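Side-chain contacts in SusD superfamily protein (Bacteroides thetaiotaomicron, PDB 3MCX), which is of unknown function but, as a zinc-binding outer-membrane member of the SusD family, probably takes part in capturing nutrients such as glycans at the cell surface: residues Y48-C51 with D55-A58; I60-G65 with W288-L293; G275-Y280 with A336-K341; D307-L312 with R411-G416; I318-G323 with A328-V333. All blocks are in the same frame, centred on the assembly; numbering follows the deposited sequence. Where two conformers were deposited one is given.

How the interactions relate
Interactions 1, 3 and 4 are buried, interaction 2 is partly buried, and interaction 5 lies on the surface. Interactions 1 and 2 share the small antiparallel sheet of strands 56-57 and 292-293, the first by apolar packing beside a bridging water, the second through an asparagine amide that bonds to the N-H and C=O of one residue. Interaction 3 is mostly hydrophobic and meets interaction 4 around Gly416, whereas interaction 4 depends on a network of buried charges. Salt bridge Asp55-Arg411 ties interaction 1 to interaction 4, and backbone bonding of Leu293 with Val333 ties interaction 2 to interaction 5. At the periphery, interaction 5 adds zinc coordination to the packing of a selenomethionine.

Interaction 1. Residues Y48-C51 with D55-A58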
# COMPACT_ATOMS: atom_id res chain seq x y z
N TYR A 48 -0.87 6.45 3.50
CA TYR A 48 -0.08 7.41 2.71
C TYR A 48 -0.52 7.46 1.25
O TYR A 48 -0.79 8.56 0.74
CB TYR A 48 1.41 7.09 2.82
CG TYR A 48 2.32 7.99 2.00
CD1 TYR A 48 2.66 9.25 2.44
CD2 TYR A 48 2.83 7.58 0.77
CE1 TYR A 48 3.51 10.07 1.71
CE2 TYR A 48 3.67 8.40 0.02
CZ TYR A 48 3.99 9.64 0.50
OH TYR A 48 4.82 10.47 -0.21
N GLY A 49 -0.67 6.31 0.63
CA GLY A 49 -0.99 6.25 -0.79
C GLY A 49 -2.42 6.61 -1.13
O GLY A 49 -2.77 6.67 -2.30
N ASP A 50 -3.25 6.86 -0.12
CA ASP A 50 -4.58 7.41 -0.33
C ASP A 50 -4.62 8.92 -0.06
O ASP A 50 -5.03 9.68 -0.92
CB ASP A 50 -5.56 6.65 0.53
CG ASP A 50 -5.72 5.23 0.06
OD1 ASP A 50 -6.31 5.04 -1.04
OD2 ASP A 50 -5.25 4.33 0.77
N CYS A 51 -4.15 9.36 1.08
CA CYS A 51 -4.27 10.79 1.41
C CYS A 51 -3.40 11.71 0.57
O CYS A 51 -3.61 12.94 0.54
CB CYS A 51 -4.08 11.09 2.91
SG CYS A 51 -2.41 10.85 3.52
N ASP A 55 -8.85 11.29 -3.57
CA ASP A 55 -10.07 10.60 -3.18
C ASP A 55 -10.28 10.48 -1.68
O ASP A 55 -11.44 10.35 -1.23
CB ASP A 55 -10.11 9.21 -3.82
CG ASP A 55 -10.28 9.28 -5.32
OD1 ASP A 55 -11.06 10.14 -5.79
OD2 ASP A 55 -9.62 8.47 -6.02
N VAL A 56 -9.19 10.43 -0.92
CA VAL A 56 -9.23 10.32 0.54
C VAL A 56 -8.49 11.55 1.05
O VAL A 56 -7.35 11.82 0.65
CB VAL A 56 -8.59 9.04 1.05
CG1 VAL A 56 -8.57 9.06 2.57
CG2 VAL A 56 -9.31 7.78 0.53
N GLN A 57 -9.15 12.32 1.91
CA GLN A 57 -8.58 13.57 2.43
C GLN A 57 -8.54 13.55 3.95
O GLN A 57 -9.23 12.77 4.60
CB GLN A 57 -9.41 14.77 1.96
CG GLN A 57 -10.87 14.70 2.33
CD GLN A 57 -11.59 15.99 2.07
OE1 GLN A 57 -12.15 16.25 0.99
NE2 GLN A 57 -11.57 16.85 3.07
N ALA A 58 -7.74 14.43 4.54
CA ALA A 58 -7.91 14.71 5.97
C ALA A 58 -9.29 15.28 6.21
O ALA A 58 -9.82 16.06 5.40
CB ALA A 58 -6.82 15.70 6.48
O HOH W 1 -6.98 9.29 -2.69
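A tight helix-to-strand connection brings Asp50 and Cys51, in the last turn of helix 44-51, against Val56 at the start of the short strand 56-57. The side-chain part of the contact is small and apolar: Asp50 CB lies 3.9 Å from Val56 CB, and the CG2 branch of the valine reaches the same methylene. Val56 holds CG1 anti to its backbone N (chi1 176°), which turns CG2 to the N side, where it can lean on Asp50. Further along, the backbones themselves come together. Cys51 CA approaches Val56 O at 3.3 Å in a CA-H...O contact that is almost straight, with 174° at the hydrogen, and CB of the cysteine sits near the same carbonyl oxygen. A water bridges the two segments beside this packing. It donates to Asp50 O at 2.7 Å and accepts from Asp55 N at 2.9 Å, linking a carbonyl near the helix end to the chain that returns from the turn. The Asp50 carboxylate is directed elsewhere, its two oxygens accepting from the backbone N-H groups of Gly416 and Gly418, so that this buried acid touches Val56 through its methylene while its carboxylate oxygens are hydrogen-bonded by another part of the chain. Asp55 likewise sends its carboxylate to Arg411 of helix 403-414 in a salt bridge. Within the fold, Tyr71 of helix 69-72 packs on Cys51, Leu291 and Leu293 pack on Val56, and backbone bonding of Gln57 with Ile292 joins strand 56-57 to its antiparallel neighbour, strand 292-293.

Interaction 2. Residues I60-G65 with W288-L293; sequences ITKGDG and WNNLIL
Asn290 grips the peptide groups of Ile60 with both ends of its side-chain amide. Ile60 N donates to Asn290 OD1 at 2.9 Å with an angle of 149° at the hydrogen, meeting a lone pair in the carbonyl plane. In return Asn290 ND2 donates to Ile60 O at 3.0 Å and 151°, the acceptor lying close to the plane of the amide. Because Ile60 is extended, its N-H and C=O face the same way and one flat amide can serve both; the price is that Asn290 OD1 and Ile60 O, two acceptors, stand only 3.2 Å apart. Arg67 O is a further acceptor for ND2, which helps fix the flip of the amide. An alanine here is likely to strip the N-H and C=O of Ile60 of these side-chain partners and to open a gap beneath Lys62. The lysine runs past Asn290 in the opposite direction, and its CD and CE methylenes lie over one face of the amide, CE 3.5 Å from Asn290 ND2. A bend at the end of its chain (chi4 -81°) carries the ammonium round to a water, which accepts from Lys62 NZ at 2.8 Å and donates to Asn289 O at 2.8 Å. On the same side of the amide, Ile60 CG2 comes 3.5 Å from Asn290 OD1, while the rest of the isoleucine leads off to the surface. The arrangement is that of a side-chain amide standing in for a strand partner: next to the two-stranded antiparallel sheet of 56-57 and 292-293, it bonds to the N-H and C=O of one extended residue.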
# COMPACT_ATOMS: atom_id res chain seq x y z
N ILE A 60 -9.64 17.15 9.12
CA ILE A 60 -9.27 18.33 9.83
C ILE A 60 -7.73 18.47 9.78
O ILE A 60 -7.00 17.47 9.87
CB ILE A 60 -9.83 18.29 11.30
CG1 ILE A 60 -9.81 19.65 11.94
CG2 ILE A 60 -9.18 17.22 12.13
CD1 ILE A 60 -10.65 19.72 13.24
N THR A 61 -7.27 19.71 9.73
CA THR A 61 -5.84 19.93 9.80
C THR A 61 -5.40 19.79 11.26
O THR A 61 -6.07 20.27 12.18
CB THR A 61 -5.43 21.30 9.21
OG1 THR A 61 -4.00 21.29 9.02
CG2 THR A 61 -5.86 22.52 10.06
N LYS A 62 -4.27 19.14 11.47
CA LYS A 62 -3.72 18.94 12.82
C LYS A 62 -2.31 19.51 13.02
O LYS A 62 -1.80 19.51 14.15
CB LYS A 62 -3.69 17.46 13.16
CG LYS A 62 -5.07 16.81 13.30
CD LYS A 62 -4.98 15.36 13.54
CE LYS A 62 -6.34 14.73 13.85
NZ LYS A 62 -6.81 14.91 15.27
N GLY A 63 -1.69 20.00 11.95
CA GLY A 63 -0.34 20.54 12.04
C GLY A 63 0.76 19.48 12.07
O GLY A 63 0.51 18.28 12.00
N ASP A 64 1.98 19.96 12.18
CA ASP A 64 3.16 19.12 12.14
C ASP A 64 3.14 18.07 13.27
O ASP A 64 2.71 18.37 14.40
CB ASP A 64 4.43 19.95 12.26
CG ASP A 64 4.69 20.84 11.06
OD1 ASP A 64 4.35 20.43 9.93
OD2 ASP A 64 5.30 21.91 11.27
N GLY A 65 3.57 16.85 12.94
CA GLY A 65 3.77 15.83 13.97
C GLY A 65 2.49 15.10 14.35
O GLY A 65 2.53 14.31 15.29
N TRP A 288 -10.55 9.72 17.03
CA TRP A 288 -9.38 9.36 16.27
C TRP A 288 -9.47 9.66 14.78
O TRP A 288 -8.42 9.76 14.14
CB TRP A 288 -9.07 7.86 16.43
CG TRP A 288 -8.76 7.48 17.82
CD1 TRP A 288 -9.62 7.01 18.77
CD2 TRP A 288 -7.47 7.54 18.44
NE1 TRP A 288 -8.93 6.76 19.96
CE2 TRP A 288 -7.62 7.08 19.77
CE3 TRP A 288 -6.21 7.93 17.99
CZ2 TRP A 288 -6.54 7.03 20.66
CZ3 TRP A 288 -5.13 7.86 18.88
CH2 TRP A 288 -5.30 7.39 20.19
N ASN A 289 -10.66 9.81 14.23
CA ASN A 289 -10.77 9.92 12.79
C ASN A 289 -9.97 11.08 12.20
O ASN A 289 -10.00 12.19 12.73
CB ASN A 289 -12.25 10.09 12.39
CG ASN A 289 -12.43 10.37 10.92
OD1 ASN A 289 -12.14 11.49 10.47
ND2 ASN A 289 -12.90 9.37 10.16
N ASN A 290 -9.27 10.81 11.12
CA ASN A 290 -8.82 11.91 10.27
C ASN A 290 -8.74 11.58 8.80
O ASN A 290 -7.93 12.17 8.09
CB ASN A 290 -7.52 12.57 10.74
CG ASN A 290 -7.45 14.03 10.30
OD1 ASN A 290 -8.49 14.60 9.95
ND2 ASN A 290 -6.25 14.65 10.34
N LEU A 291 -9.57 10.64 8.33
CA LEU A 291 -9.66 10.28 6.93
C LEU A 291 -11.13 10.22 6.55
O LEU A 291 -11.91 9.51 7.19
CB LEU A 291 -8.98 8.95 6.65
CG LEU A 291 -7.46 8.94 6.82
CD1 LEU A 291 -6.94 7.54 7.06
CD2 LEU A 291 -6.71 9.58 5.63
N ILE A 292 -11.48 10.97 5.51
CA ILE A 292 -12.81 10.92 4.93
C ILE A 292 -12.67 10.95 3.43
O ILE A 292 -11.62 11.35 2.91
CB ILE A 292 -13.73 12.05 5.40
CG1 ILE A 292 -13.16 13.46 5.10
CG2 ILE A 292 -14.03 11.89 6.94
CD1 ILE A 292 -14.12 14.63 5.34
N LEU A 293 -13.72 10.53 2.73
CA LEU A 293 -13.75 10.56 1.27
C LEU A 293 -14.02 11.96 0.77
O LEU A 293 -14.81 12.72 1.38
CB LEU A 293 -14.83 9.59 0.78
CG LEU A 293 -14.64 8.12 1.22
CD1 LEU A 293 -15.88 7.25 0.93
CD2 LEU A 293 -13.38 7.52 0.54
O HOH W 2 -8.81 12.94 15.12

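Interaction 3. Residues G275-Y280 with A336-K341; sequences GAPMVY and AKFPGK
The rings of Phe338 and Tyr280 meet along their CD2-CE2 sides, with Tyr280 CD2 at the edge of the phenylalanine ring, near its plane. The two CD2 atoms, of Tyr280 and Phe338, are 4.1 Å apart, and the CE2 atoms of the same two rings follow at 4.2 Å. One face of the Phe338 ring is occupied by its own neighbour in sequence, since Lys337 CB stands 3.6 Å above the plane, over the ring centre. Trp46 adds an edge-to-face ring contact from helix 44-51. Pro277 takes the base of the phenylalanine: its CG lies 3.8 Å from Phe338 CB, and its CB comes 3.7 Å from Phe338 O. The first torsion of Phe338 (chi1 -45°) places CG anti to the carbonyl carbon, turning the ring toward Tyr280 while CB stays against the proline. Beside this apolar cluster, one water donates to Pro277 O at 2.7 Å and to Phe338 O at 2.8 Å, so both of its protons go to backbone carbonyls and the helix is tied to the loop with no direct hydrogen bond between them. Pro277, in the short helix 276-279, and Tyr280, three residues on, present a common surface to a single aromatic residue. Around the contact, Trp46 also packs on Ala276 and Pro277, and Tyr280 reaches Asp50 of the same helix 44-51. Val279 bonds through its backbone to Asn290 ahead of strand 292-293, and the 336-341 loop departs from strand 334-335, with Ala336 joined by backbone bonding to Leu312.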
# COMPACT_ATOMS: atom_id res chain seq x y z
N GLY A 275 -4.04 3.39 14.19
CA GLY A 275 -4.18 2.51 13.04
C GLY A 275 -5.15 3.05 12.01
O GLY A 275 -6.13 3.72 12.33
N ALA A 276 -4.90 2.73 10.75
CA ALA A 276 -5.75 3.24 9.68
C ALA A 276 -7.23 2.99 9.93
O ALA A 276 -8.03 3.87 9.65
CB ALA A 276 -5.31 2.74 8.28
N PRO A 277 -7.61 1.79 10.38
CA PRO A 277 -9.04 1.54 10.57
C PRO A 277 -9.69 2.54 11.55
O PRO A 277 -10.80 3.02 11.30
CB PRO A 277 -9.09 0.09 11.03
CG PRO A 277 -7.93 -0.52 10.30
CD PRO A 277 -6.83 0.54 10.43
N MSE A 278 -9.01 2.88 12.65
CA MSE A 278 -9.53 3.87 13.57
C MSE A 278 -9.47 5.28 12.98
O MSE A 278 -10.33 6.11 13.26
CB MSE A 278 -8.81 3.81 14.93
CG MSE A 278 -9.29 2.67 15.78
SE MSE A 278 -11.19 2.55 16.12
CE MSE A 278 -11.45 4.32 16.79
N VAL A 279 -8.46 5.53 12.17
CA VAL A 279 -8.35 6.86 11.55
C VAL A 279 -9.43 7.07 10.47
O VAL A 279 -9.83 8.20 10.22
CB VAL A 279 -6.89 7.14 11.11
CG1 VAL A 279 -6.73 8.57 10.47
CG2 VAL A 279 -5.96 6.96 12.32
N TYR A 280 -9.95 5.98 9.92
CA TYR A 280 -11.12 6.04 9.03
C TYR A 280 -12.45 5.95 9.78
O TYR A 280 -13.51 6.07 9.17
CB TYR A 280 -11.09 4.83 8.04
CG TYR A 280 -10.22 5.00 6.82
CD1 TYR A 280 -10.61 5.87 5.79
CD2 TYR A 280 -9.04 4.27 6.65
CE1 TYR A 280 -9.83 6.04 4.64
CE2 TYR A 280 -8.26 4.44 5.51
CZ TYR A 280 -8.65 5.32 4.52
OH TYR A 280 -7.85 5.50 3.43
N ALA A 336 -16.05 2.39 4.69
CA ALA A 336 -16.38 1.27 5.61
C ALA A 336 -15.63 -0.03 5.26
O ALA A 336 -16.11 -1.11 5.57
CB ALA A 336 -17.89 1.04 5.64
N LYS A 337 -14.48 0.05 4.62
CA LYS A 337 -13.71 -1.13 4.25
C LYS A 337 -13.11 -1.89 5.44
O LYS A 337 -12.84 -3.06 5.31
CB LYS A 337 -12.58 -0.80 3.28
CG LYS A 337 -13.02 -0.73 1.87
CD LYS A 337 -11.82 -0.67 0.93
CE LYS A 337 -12.36 -0.71 -0.47
NZ LYS A 337 -11.34 -0.49 -1.50
N PHE A 338 -12.86 -1.22 6.57
CA PHE A 338 -12.11 -1.84 7.68
C PHE A 338 -12.89 -1.74 8.99
O PHE A 338 -12.45 -1.11 9.96
CB PHE A 338 -10.73 -1.18 7.78
CG PHE A 338 -10.05 -1.01 6.46
CD1 PHE A 338 -9.78 -2.11 5.66
CD2 PHE A 338 -9.77 0.28 5.94
CE1 PHE A 338 -9.18 -1.96 4.39
CE2 PHE A 338 -9.17 0.43 4.66
CZ PHE A 338 -8.88 -0.70 3.89
N PRO A 339 -14.06 -2.40 9.06
CA PRO A 339 -14.93 -2.24 10.24
C PRO A 339 -14.56 -3.15 11.42
O PRO A 339 -15.19 -3.07 12.48
CB PRO A 339 -16.27 -2.63 9.69
CG PRO A 339 -15.93 -3.78 8.73
CD PRO A 339 -14.68 -3.30 8.06
N GLY A 340 -13.57 -4.03 11.24
CA GLY A 340 -13.21 -5.01 12.27
C GLY A 340 -13.92 -6.34 12.07
O GLY A 340 -14.89 -6.43 11.31
N LYS A 341 -13.46 -7.36 12.77
CA LYS A 341 -13.98 -8.75 12.60
C LYS A 341 -15.42 -8.95 13.02
O LYS A 341 -16.09 -9.90 12.57
CB LYS A 341 -13.15 -9.76 13.39
CG LYS A 341 -11.66 -9.67 13.20
CD LYS A 341 -10.97 -10.92 13.64
CE LYS A 341 -9.51 -10.81 13.89
NZ LYS A 341 -8.73 -10.18 12.82
O HOH W 3 -12.64 1.65 9.92

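Interaction 4. Residues D307-L312 with R411-G416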
# COMPACT_ATOMS: atom_id res chain seq x y z
N ASP A 307 -23.18 0.57 -9.05
CA ASP A 307 -21.91 0.09 -8.56
C ASP A 307 -22.07 -0.46 -7.12
O ASP A 307 -22.54 0.24 -6.22
CB ASP A 307 -20.90 1.23 -8.61
CG ASP A 307 -19.48 0.76 -8.47
OD1 ASP A 307 -19.15 -0.06 -7.57
OD2 ASP A 307 -18.62 1.27 -9.25
N VAL A 308 -21.68 -1.71 -6.90
CA VAL A 308 -21.77 -2.29 -5.55
C VAL A 308 -20.93 -1.53 -4.52
O VAL A 308 -21.25 -1.57 -3.34
CB VAL A 308 -21.35 -3.79 -5.57
CG1 VAL A 308 -19.87 -3.96 -5.80
CG2 VAL A 308 -21.85 -4.53 -4.27
N ARG A 309 -19.87 -0.84 -4.95
CA ARG A 309 -18.96 -0.16 -4.02
C ARG A 309 -19.60 1.04 -3.30
O ARG A 309 -19.03 1.53 -2.32
CB ARG A 309 -17.66 0.20 -4.77
CG ARG A 309 -16.89 -1.07 -5.10
CD ARG A 309 -15.83 -0.90 -6.17
NE ARG A 309 -16.41 -0.59 -7.48
CZ ARG A 309 -15.78 -0.75 -8.63
NH1 ARG A 309 -14.55 -1.28 -8.68
NH2 ARG A 309 -16.36 -0.37 -9.74
N HIS A 310 -20.79 1.45 -3.73
CA HIS A 310 -21.56 2.40 -2.93
C HIS A 310 -21.83 1.87 -1.54
O HIS A 310 -22.02 2.66 -0.62
CB HIS A 310 -22.89 2.77 -3.59
CG HIS A 310 -22.72 3.59 -4.81
ND1 HIS A 310 -22.39 4.93 -4.78
CD2 HIS A 310 -22.83 3.26 -6.12
CE1 HIS A 310 -22.27 5.37 -6.02
NE2 HIS A 310 -22.56 4.39 -6.86
N CYS A 311 -21.81 0.56 -1.35
CA CYS A 311 -22.03 -0.04 -0.03
C CYS A 311 -20.97 0.35 0.99
O CYS A 311 -21.17 0.18 2.17
CB CYS A 311 -22.06 -1.58 -0.13
SG CYS A 311 -20.48 -2.45 -0.41
N LEU A 312 -19.80 0.78 0.52
CA LEU A 312 -18.67 1.11 1.39
C LEU A 312 -18.59 2.58 1.77
O LEU A 312 -17.67 2.98 2.47
CB LEU A 312 -17.36 0.74 0.67
CG LEU A 312 -17.15 -0.75 0.46
CD1 LEU A 312 -15.96 -0.96 -0.46
CD2 LEU A 312 -17.01 -1.51 1.76
N ARG A 411 -9.27 3.51 -8.92
CA ARG A 411 -9.67 4.45 -7.86
C ARG A 411 -10.91 3.91 -7.13
O ARG A 411 -11.00 3.98 -5.90
CB ARG A 411 -9.92 5.85 -8.42
CG ARG A 411 -8.60 6.57 -8.72
CD ARG A 411 -8.87 7.79 -9.54
NE ARG A 411 -9.64 8.79 -8.81
CZ ARG A 411 -10.23 9.84 -9.37
NH1 ARG A 411 -10.16 10.05 -10.70
NH2 ARG A 411 -10.91 10.71 -8.61
N LYS A 412 -11.87 3.38 -7.88
CA LYS A 412 -13.09 2.85 -7.28
C LYS A 412 -12.77 1.58 -6.45
O LYS A 412 -13.27 1.41 -5.35
CB LYS A 412 -14.12 2.50 -8.33
CG LYS A 412 -14.70 3.70 -9.09
CD LYS A 412 -15.63 3.27 -10.21
CE LYS A 412 -16.01 4.42 -11.11
NZ LYS A 412 -17.09 4.03 -12.08
N GLU A 413 -11.95 0.69 -6.98
CA GLU A 413 -11.71 -0.61 -6.40
C GLU A 413 -10.77 -0.56 -5.21
O GLU A 413 -10.96 -1.29 -4.25
CB GLU A 413 -11.15 -1.59 -7.45
CG GLU A 413 -11.02 -3.03 -6.95
CD GLU A 413 -12.36 -3.58 -6.43
OE1 GLU A 413 -13.38 -3.33 -7.09
OE2 GLU A 413 -12.38 -4.28 -5.38
N LEU A 414 -9.74 0.27 -5.29
CA LEU A 414 -8.61 0.21 -4.35
C LEU A 414 -8.56 1.38 -3.38
O LEU A 414 -7.59 1.53 -2.64
CB LEU A 414 -7.30 0.12 -5.14
CG LEU A 414 -7.19 -1.11 -6.06
CD1 LEU A 414 -5.92 -1.08 -6.90
CD2 LEU A 414 -7.25 -2.40 -5.24
N VAL A 415 -9.63 2.17 -3.34
CA VAL A 415 -9.71 3.27 -2.38
C VAL A 415 -9.44 2.74 -0.96
O VAL A 415 -9.99 1.74 -0.55
CB VAL A 415 -11.09 3.98 -2.45
CG1 VAL A 415 -12.27 3.04 -2.06
CG2 VAL A 415 -11.08 5.25 -1.58
N GLY A 416 -8.56 3.40 -0.24
CA GLY A 416 -8.28 2.98 1.14
C GLY A 416 -7.19 1.92 1.28
O GLY A 416 -6.80 1.59 2.39
O HOH W 4 -19.05 3.81 -10.13
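Arg309 of the 3-10 segment 308-312 faces Lys412 and Glu413 near the end of helix 403-414, at the centre of a salt-bridge network with Asp307, whose OD1 also closes an Asx turn on Arg309 N. The tight side is the guanidinium. One face lies on Lys412 CB, 3.7 Å from the plane and over its centre, while Asp307 is held side-on at the edge: Arg309 NE meets OD1 on its syn lone pair at 2.8 Å, and NH2 takes OD2. The remaining nitrogen, NH1, makes a salt bridge to Glu413 OE1 at 2.8 Å, bent to 135° at the hydrogen and tilted from the guanidinium plane. Glu409 is a second partner for NH2, and the Glu413 carboxylate is also bound by Tyr244 OH, Arg388 and Arg355, so opposite charges probably balance here. A leucine in place of Arg309 would probably leave Asp307 without its two-nitrogen grip and Glu413 and Glu409 short of one positive partner. Toward the end of Lys412 the contact loosens. The extended lysine passes Asp307 with NZ 4.2 Å from OD2, too far for a salt bridge, and a water spans the gap, donating to Asp307 OD2 at 2.7 Å and accepting from Lys412 NZ at 2.8 Å.

Interaction 5. Residues I318-G323 with A328-V333; sequences IENNTG and AMHEKV. With ZN (zinc ion), chain D.
Glu319 and His330 close on a zinc ion at the surface, in the loop between strands 313-314 and 334-335; His330 belongs to a type I beta turn spanning Ala328 to Glu331. The two side chains cross at about a right angle, yet carboxylate and imidazole are nearly coplanar, their planes 15° apart. The zinc lies close to both planes: Glu319 OE1 binds it at 2.0 Å and His330 ND1 at 2.0 Å. Glu319 OE2 stays 2.9 Å from the zinc, so the glutamate binds through one oxygen, and Glu315 supplies a third protein ligand. A bend in the glutamate chain (chi2 -69°) brings its carboxylate round to the ion. Asn320 stands differently against the histidine: its amide is turned 79° from the ring, with OD1 at the ring edge 3.0 Å from His330 CE1. Met329, modelled as selenomethionine, extends along the opposing backbone, SE 3.8 Å from Asn320 CA, and a bend at its end brings CE to 3.8 Å from Asn321 O. Asn321 OD1 accepts from Gly323 N in an Asx turn that shapes this backbone. Between the two segments a water lies over one face of the His330 ring, offset toward its rim, and accepts from Asn321 N at 2.9 Å.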
# COMPACT_ATOMS: atom_id res chain seq x y z
N ILE A 318 -22.98 10.26 13.68
CA ILE A 318 -23.42 11.46 14.39
C ILE A 318 -24.21 12.37 13.42
O ILE A 318 -23.62 12.94 12.50
CB ILE A 318 -22.25 12.28 14.95
CG1 ILE A 318 -21.38 11.41 15.89
CG2 ILE A 318 -22.72 13.54 15.62
CD1 ILE A 318 -19.96 12.03 16.15
N GLU A 319 -25.50 12.46 13.57
CA GLU A 319 -26.25 13.38 12.70
C GLU A 319 -25.88 14.81 13.04
O GLU A 319 -25.73 15.16 14.20
CB GLU A 319 -27.77 13.15 12.73
CG GLU A 319 -28.23 11.91 11.91
CD GLU A 319 -28.08 12.06 10.40
OE1 GLU A 319 -28.02 13.22 9.90
OE2 GLU A 319 -27.98 11.00 9.74
N ASN A 320 -25.78 15.65 12.02
CA ASN A 320 -25.54 17.09 12.18
C ASN A 320 -24.14 17.26 12.81
O ASN A 320 -23.96 18.08 13.69
CB ASN A 320 -26.65 17.77 12.98
CG ASN A 320 -28.01 17.56 12.36
OD1 ASN A 320 -28.08 17.52 11.10
ND2 ASN A 320 -29.05 17.43 13.15
N ASN A 321 -23.20 16.49 12.29
CA ASN A 321 -21.85 16.42 12.84
C ASN A 321 -21.06 17.68 12.51
O ASN A 321 -20.70 17.90 11.35
CB ASN A 321 -21.18 15.18 12.28
CG ASN A 321 -19.81 14.84 12.92
OD1 ASN A 321 -19.23 15.67 13.64
ND2 ASN A 321 -19.30 13.64 12.65
N THR A 322 -20.74 18.49 13.53
CA THR A 322 -20.01 19.74 13.29
C THR A 322 -18.50 19.52 13.18
O THR A 322 -17.78 20.49 12.88
CB THR A 322 -20.28 20.78 14.36
OG1 THR A 322 -19.85 20.24 15.61
CG2 THR A 322 -21.76 21.12 14.40
N GLY A 323 -18.04 18.27 13.33
CA GLY A 323 -16.64 17.87 13.14
C GLY A 323 -16.26 17.62 11.68
O GLY A 323 -15.10 17.35 11.36
N ALA A 328 -19.70 18.66 3.74
CA ALA A 328 -19.69 17.20 3.86
C ALA A 328 -20.67 16.68 4.92
O ALA A 328 -20.79 15.46 5.04
CB ALA A 328 -18.28 16.70 4.22
N MSE A 329 -21.32 17.57 5.66
CA MSE A 329 -22.09 17.19 6.88
C MSE A 329 -22.92 15.92 6.72
O MSE A 329 -22.81 14.97 7.59
CB MSE A 329 -22.97 18.34 7.34
CG MSE A 329 -23.75 18.04 8.62
SE MSE A 329 -24.78 19.49 9.30
CE MSE A 329 -23.42 20.31 10.35
N HIS A 330 -23.73 15.86 5.66
CA HIS A 330 -24.64 14.72 5.43
C HIS A 330 -24.18 13.85 4.21
O HIS A 330 -24.95 12.99 3.73
CB HIS A 330 -26.11 15.15 5.37
CG HIS A 330 -26.57 15.79 6.64
ND1 HIS A 330 -27.03 15.08 7.74
CD2 HIS A 330 -26.62 17.10 6.97
CE1 HIS A 330 -27.32 15.95 8.70
NE2 HIS A 330 -27.10 17.17 8.25
N GLU A 331 -22.96 14.05 3.74
CA GLU A 331 -22.48 13.25 2.65
C GLU A 331 -21.90 11.90 3.10
O GLU A 331 -21.51 11.74 4.25
CB GLU A 331 -21.45 14.07 1.86
CG GLU A 331 -22.00 15.35 1.28
CD GLU A 331 -23.09 15.11 0.30
OE1 GLU A 331 -22.89 14.24 -0.58
OE2 GLU A 331 -24.14 15.74 0.50
N LYS A 332 -21.86 10.93 2.21
CA LYS A 332 -21.39 9.60 2.53
C LYS A 332 -19.87 9.52 2.48
O LYS A 332 -19.28 8.81 1.65
CB LYS A 332 -22.08 8.58 1.64
CG LYS A 332 -23.55 8.52 1.84
CD LYS A 332 -24.21 7.43 0.99
CE LYS A 332 -25.72 7.40 1.19
NZ LYS A 332 -26.25 6.15 0.54
N VAL A 333 -19.22 10.25 3.40
CA VAL A 333 -17.78 10.43 3.34
C VAL A 333 -16.99 9.48 4.24
O VAL A 333 -15.77 9.56 4.26
CB VAL A 333 -17.41 11.89 3.68
CG1 VAL A 333 -18.07 12.84 2.66
CG2 VAL A 333 -17.76 12.27 5.16
ZN ZN D . -27.68 13.23 7.89
O HOH W 5 -23.85 14.84 10.02